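PDB 1OXJ: RNA-binding protein Smaug from Drosophila melanogaster, which binds RNA, recognising it through a SAM domain that is joined in the crystallised fragment to a helical PHAT domain. Local coordinates for residues Met4-Ser16 / Asn92-Pro104. Numbering follows the deposited sequence.
Sequences MVGMSGIGLWLKS and NIVLTPMKPLESP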
loop_
_atom_site.group_PDB
_atom_site.type_symbol
_atom_site.label_atom_id
_atom_site.label_comp_id
_atom_site.label_asym_id
_atom_site.label_seq_id
_atom_site.Cartn_x
_atom_site.Cartn_y
_atom_site.Cartn_z
ATOM N N MET A 4 16.765 -5.355 -4.575
ATOM C CA MET A 4 16.375 -6.729 -4.292
ATOM C C MET A 4 14.867 -6.903 -4.124
ATOM O O MET A 4 14.103 -5.940 -4.161
ATOM C CB MET A 4 17.106 -7.241 -3.048
ATOM C CG MET A 4 17.014 -8.750 -2.877
ATOM S SD MET A 4 17.940 -9.377 -1.469
ATOM C CE MET A 4 19.436 -9.988 -2.286
ATOM N N VAL A 5 14.454 -8.149 -3.932
ATOM C CA VAL A 5 13.049 -8.507 -3.785
ATOM C C VAL A 5 12.239 -7.586 -2.873
ATOM O O VAL A 5 12.605 -7.360 -1.721
ATOM C CB VAL A 5 12.917 -9.949 -3.258
ATOM C CG1 VAL A 5 11.459 -10.380 -3.269
ATOM C CG2 VAL A 5 13.773 -10.892 -4.106
ATOM N N GLY A 6 11.133 -7.063 -3.404
ATOM C CA GLY A 6 10.262 -6.201 -2.629
ATOM C C GLY A 6 10.707 -4.762 -2.441
ATOM O O GLY A 6 10.028 -3.987 -1.763
ATOM N N MET A 7 11.828 -4.385 -3.045
ATOM C CA MET A 7 12.328 -3.025 -2.887
ATOM C C MET A 7 12.339 -2.168 -4.153
ATOM O O MET A 7 12.848 -1.049 -4.138
ATOM C CB MET A 7 13.728 -3.086 -2.275
ATOM C CG MET A 7 13.725 -3.686 -0.856
ATOM S SD MET A 7 12.897 -2.647 0.373
ATOM C CE MET A 7 14.298 -1.924 1.043
ATOM N N SER A 8 11.758 -2.675 -5.237
ATOM C CA SER A 8 11.736 -1.930 -6.493
ATOM C C SER A 8 10.981 -0.612 -6.393
ATOM O O SER A 8 11.255 0.317 -7.146
ATOM C CB SER A 8 11.133 -2.783 -7.619
ATOM O OG SER A 8 9.758 -3.035 -7.398
ATOM N N GLY A 9 10.043 -0.517 -5.460
ATOM C CA GLY A 9 9.289 0.720 -5.327
ATOM C C GLY A 9 9.763 1.647 -4.225
ATOM O O GLY A 9 9.060 2.593 -3.853
ATOM N N ILE A 10 10.964 1.404 -3.714
ATOM C CA ILE A 10 11.492 2.229 -2.635
ATOM C C ILE A 10 11.592 3.703 -3.006
ATOM O O ILE A 10 11.247 4.571 -2.208
ATOM C CB ILE A 10 12.878 1.726 -2.170
ATOM C CG1 ILE A 10 13.262 2.422 -0.866
ATOM C CG2 ILE A 10 13.918 1.951 -3.252
ATOM C CD1 ILE A 10 12.335 2.056 0.301
ATOM N N GLY A 11 12.056 3.990 -4.220
ATOM C CA GLY A 11 12.187 5.377 -4.639
ATOM C C GLY A 11 10.876 6.141 -4.678
ATOM O O GLY A 11 10.776 7.263 -4.169
ATOM N N LEU A 12 9.863 5.541 -5.286
ATOM C CA LEU A 12 8.563 6.189 -5.389
ATOM C C LEU A 12 7.969 6.397 -3.998
ATOM O O LEU A 12 7.353 7.427 -3.718
ATOM C CB LEU A 12 7.623 5.348 -6.258
ATOM C CG LEU A 12 6.219 5.897 -6.574
ATOM C CD1 LEU A 12 5.338 5.805 -5.349
ATOM C CD2 LEU A 12 6.311 7.351 -7.050
ATOM N N TRP A 13 8.162 5.418 -3.119
ATOM C CA TRP A 13 7.640 5.521 -1.761
ATOM C C TRP A 13 8.291 6.704 -1.048
ATOM O O TRP A 13 7.605 7.541 -0.467
ATOM C CB TRP A 13 7.915 4.221 -0.988
ATOM C CG TRP A 13 7.395 4.234 0.432
ATOM C CD1 TRP A 13 6.104 4.444 0.832
ATOM C CD2 TRP A 13 8.147 3.967 1.625
ATOM N NE1 TRP A 13 6.005 4.317 2.206
ATOM C CE2 TRP A 13 7.243 4.025 2.714
ATOM C CE3 TRP A 13 9.497 3.681 1.879
ATOM C CZ2 TRP A 13 7.647 3.805 4.038
ATOM C CZ3 TRP A 13 9.898 3.464 3.198
ATOM C CH2 TRP A 13 8.972 3.528 4.259
ATOM N N LEU A 14 9.617 6.775 -1.088
ATOM C CA LEU A 14 10.321 7.877 -0.440
ATOM C C LEU A 14 9.870 9.233 -0.989
ATOM O O LEU A 14 9.705 10.197 -0.235
ATOM C CB LEU A 14 11.827 7.731 -0.625
ATOM C CG LEU A 14 12.480 6.548 0.089
ATOM C CD1 LEU A 14 13.978 6.536 -0.233
ATOM C CD2 LEU A 14 12.264 6.674 1.584
ATOM N N LYS A 15 9.706 9.311 -2.305
ATOM C CA LYS A 15 9.254 10.545 -2.937
ATOM C C LYS A 15 7.890 10.952 -2.376
ATOM O O LYS A 15 7.590 12.144 -2.231
ATOM C CB LYS A 15 9.154 10.354 -4.458
ATOM C CG LYS A 15 10.501 10.354 -5.176
ATOM C CD LYS A 15 10.357 9.998 -6.648
ATOM C CE LYS A 15 11.679 10.145 -7.393
ATOM N NZ LYS A 15 11.556 9.719 -8.821
ATOM N N SER A 16 7.068 9.960 -2.039
ATOM C CA SER A 16 5.736 10.237 -1.513
ATOM C C SER A 16 5.757 10.785 -0.089
ATOM O O SER A 16 4.785 11.394 0.363
ATOM C CB SER A 16 4.863 8.973 -1.569
ATOM O OG SER A 16 5.126 8.098 -0.486
ATOM N N ASN A 92 -2.458 5.218 1.619
ATOM C CA ASN A 92 -1.202 5.248 2.354
ATOM C C ASN A 92 -0.468 3.918 2.358
ATOM O O ASN A 92 0.545 3.766 3.039
ATOM C CB ASN A 92 -1.460 5.700 3.790
ATOM C CG ASN A 92 -2.062 7.086 3.853
ATOM O OD1 ASN A 92 -1.545 8.020 3.241
ATOM N ND2 ASN A 92 -3.157 7.232 4.591
ATOM N N ILE A 93 -0.965 2.959 1.589
ATOM C CA ILE A 93 -0.327 1.647 1.534
ATOM C C ILE A 93 0.090 1.273 0.111
ATOM O O ILE A 93 1.108 0.606 -0.100
ATOM C CB ILE A 93 -1.289 0.558 2.080
ATOM C CG1 ILE A 93 -1.531 0.787 3.577
ATOM C CG2 ILE A 93 -0.717 -0.839 1.836
ATOM C CD1 ILE A 93 -2.481 -0.226 4.198
ATOM N N VAL A 94 -0.681 1.740 -0.861
ATOM C CA VAL A 94 -0.432 1.394 -2.259
ATOM C C VAL A 94 0.984 1.646 -2.792
ATOM O O VAL A 94 1.469 0.893 -3.645
ATOM C CB VAL A 94 -1.457 2.085 -3.177
ATOM C CG1 VAL A 94 -1.208 3.595 -3.211
ATOM C CG2 VAL A 94 -1.415 1.450 -4.564
ATOM N N LEU A 95 1.657 2.667 -2.275
ATOM C CA LEU A 95 3.015 2.984 -2.731
ATOM C C LEU A 95 4.120 2.381 -1.876
ATOM O O LEU A 95 5.303 2.519 -2.203
ATOM C CB LEU A 95 3.220 4.499 -2.784
ATOM C CG LEU A 95 2.237 5.281 -3.655
ATOM C CD1 LEU A 95 2.635 6.750 -3.676
ATOM C CD2 LEU A 95 2.218 4.708 -5.063
ATOM N N THR A 96 3.752 1.726 -0.779
ATOM C CA THR A 96 4.756 1.121 0.103
ATOM C C THR A 96 5.406 -0.122 -0.497
ATOM O O THR A 96 4.805 -0.817 -1.313
ATOM C CB THR A 96 4.143 0.719 1.467
ATOM O OG1 THR A 96 3.182 -0.328 1.273
ATOM C CG2 THR A 96 3.464 1.910 2.115
ATOM N N PRO A 97 6.652 -0.422 -0.086
ATOM C CA PRO A 97 7.388 -1.589 -0.578
ATOM C C PRO A 97 6.661 -2.868 -0.196
ATOM O O PRO A 97 6.395 -3.113 0.986
ATOM C CB PRO A 97 8.743 -1.476 0.122
ATOM C CG PRO A 97 8.890 0.001 0.367
ATOM C CD PRO A 97 7.500 0.411 0.787
ATOM N N MET A 98 6.322 -3.670 -1.200
ATOM C CA MET A 98 5.626 -4.925 -0.979
ATOM C C MET A 98 6.335 -6.061 -1.695
ATOM O O MET A 98 6.720 -5.939 -2.855
ATOM C CB MET A 98 4.180 -4.850 -1.491
ATOM C CG MET A 98 3.266 -3.886 -0.738
ATOM S SD MET A 98 1.514 -4.014 -1.319
ATOM C CE MET A 98 1.156 -2.300 -1.725
ATOM N N LYS A 99 6.502 -7.170 -0.992
ATOM C CA LYS A 99 7.135 -8.340 -1.571
ATOM C C LYS A 99 6.152 -8.992 -2.529
ATOM O O LYS A 99 4.951 -8.730 -2.475
ATOM C CB LYS A 99 7.498 -9.340 -0.478
ATOM C CG LYS A 99 8.462 -8.803 0.569
ATOM C CD LYS A 99 8.920 -9.902 1.516
ATOM C CE LYS A 99 9.934 -10.818 0.850
ATOM N NZ LYS A 99 10.510 -11.798 1.815
ATOM N N PRO A 100 6.654 -9.843 -3.434
ATOM C CA PRO A 100 5.781 -10.530 -4.393
ATOM C C PRO A 100 4.702 -11.347 -3.671
ATOM O O PRO A 100 4.885 -11.758 -2.521
ATOM C CB PRO A 100 6.749 -11.427 -5.150
ATOM C CG PRO A 100 8.018 -10.601 -5.177
ATOM C CD PRO A 100 8.078 -10.067 -3.752
ATOM N N LEU A 101 3.578 -11.577 -4.338
ATOM C CA LEU A 101 2.510 -12.379 -3.747
ATOM C C LEU A 101 3.035 -13.787 -3.483
ATOM O O LEU A 101 2.637 -14.443 -2.515
ATOM C CB LEU A 101 1.312 -12.454 -4.696
ATOM C CG LEU A 101 0.621 -11.135 -5.041
ATOM C CD1 LEU A 101 -0.401 -11.380 -6.131
ATOM C CD2 LEU A 101 -0.052 -10.561 -3.807
ATOM N N GLU A 102 3.947 -14.237 -4.343
ATOM C CA GLU A 102 4.542 -15.568 -4.230
ATOM C C GLU A 102 5.571 -15.716 -3.116
ATOM O O GLU A 102 6.486 -16.536 -3.227
ATOM C CB GLU A 102 5.217 -15.969 -5.545
ATOM C CG GLU A 102 4.280 -16.190 -6.699
ATOM C CD GLU A 102 3.488 -14.963 -7.021
ATOM O OE1 GLU A 102 4.084 -13.857 -7.040
ATOM O OE2 GLU A 102 2.270 -15.104 -7.261
ATOM N N SER A 103 5.443 -14.930 -2.054
ATOM C CA SER A 103 6.381 -15.021 -0.941
ATOM C C SER A 103 5.797 -15.919 0.125
ATOM O O SER A 103 4.816 -15.558 0.789
ATOM C CB SER A 103 6.650 -13.636 -0.355
ATOM O OG SER A 103 7.215 -12.785 -1.334
ATOM N N PRO A 104 6.396 -17.109 0.317
ATOM C CA PRO A 104 5.923 -18.068 1.313
ATOM C C PRO A 104 5.769 -17.478 2.705
ATOM O O PRO A 104 6.586 -16.668 3.140
ATOM C CB PRO A 104 6.991 -19.165 1.269
ATOM C CG PRO A 104 7.462 -19.116 -0.144
ATOM C CD PRO A 104 7.589 -17.626 -0.375
HETATM O O HOH W 1 6.420 2.709 -4.567
#
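Leu95 meets the helix 10-16 through its isobutyl end: Leu12 CD1 faces the fork of its two methyls, 3.3 Å from Leu95 CD1 and equally far from CD2, a tighter approach than is usual for two carbons. Leu12 reaches there because its CG stands anti to the backbone N (chi1 -176°), while Ser16 CB touches Leu95 CD1 from further along the helix. The carbonyl of Leu95 approaches Trp13 CB and also takes a hydrogen bond of 2.6 Å from a water to its O atom; the same water donates to O of Gly9, the N-cap residue of helix 10-16, giving one hydrogen to each of two acceptors that could not bond each other, and no direct hydrogen bond links the two segments. Thr96 sets its CA over the five-membered ring of Trp13, 29° off the ring normal, and its CG2 methyl comes within 3.5 Å of Trp13 NE1. Its hydroxyl is occupied within its own turn, donating to a lone pair of Ile93 O, and is also hydrogen-bonded to Arg65 NH1. Pro97 adds a second CH-pi contact: CD sits 3.9 Å from the centroid of that five-membered ring and 19° from its normal, the two side chains crossing at about a right angle. This proline-on-tryptophan packing joins the SAM domain, a helical bundle to which helix 10-16 belongs, to the PHAT loop between helices 83-91 and 111-127; Leu62 of the long helix 49-77 touches both Trp13 and Thr96. Pro97 CG also meets Ile10 CD1. Beyond it the backbones converge, with Gly6 CA 3.9 Å from Lys99 CA and making a CA-H...O contact to Met98 O. Lys99 sends its amine to a salt bridge with Glu32. At Pro100, ring atom CD presses on Val5 CG1 at 3.4 Å, again tight, with the side chains nearly perpendicular.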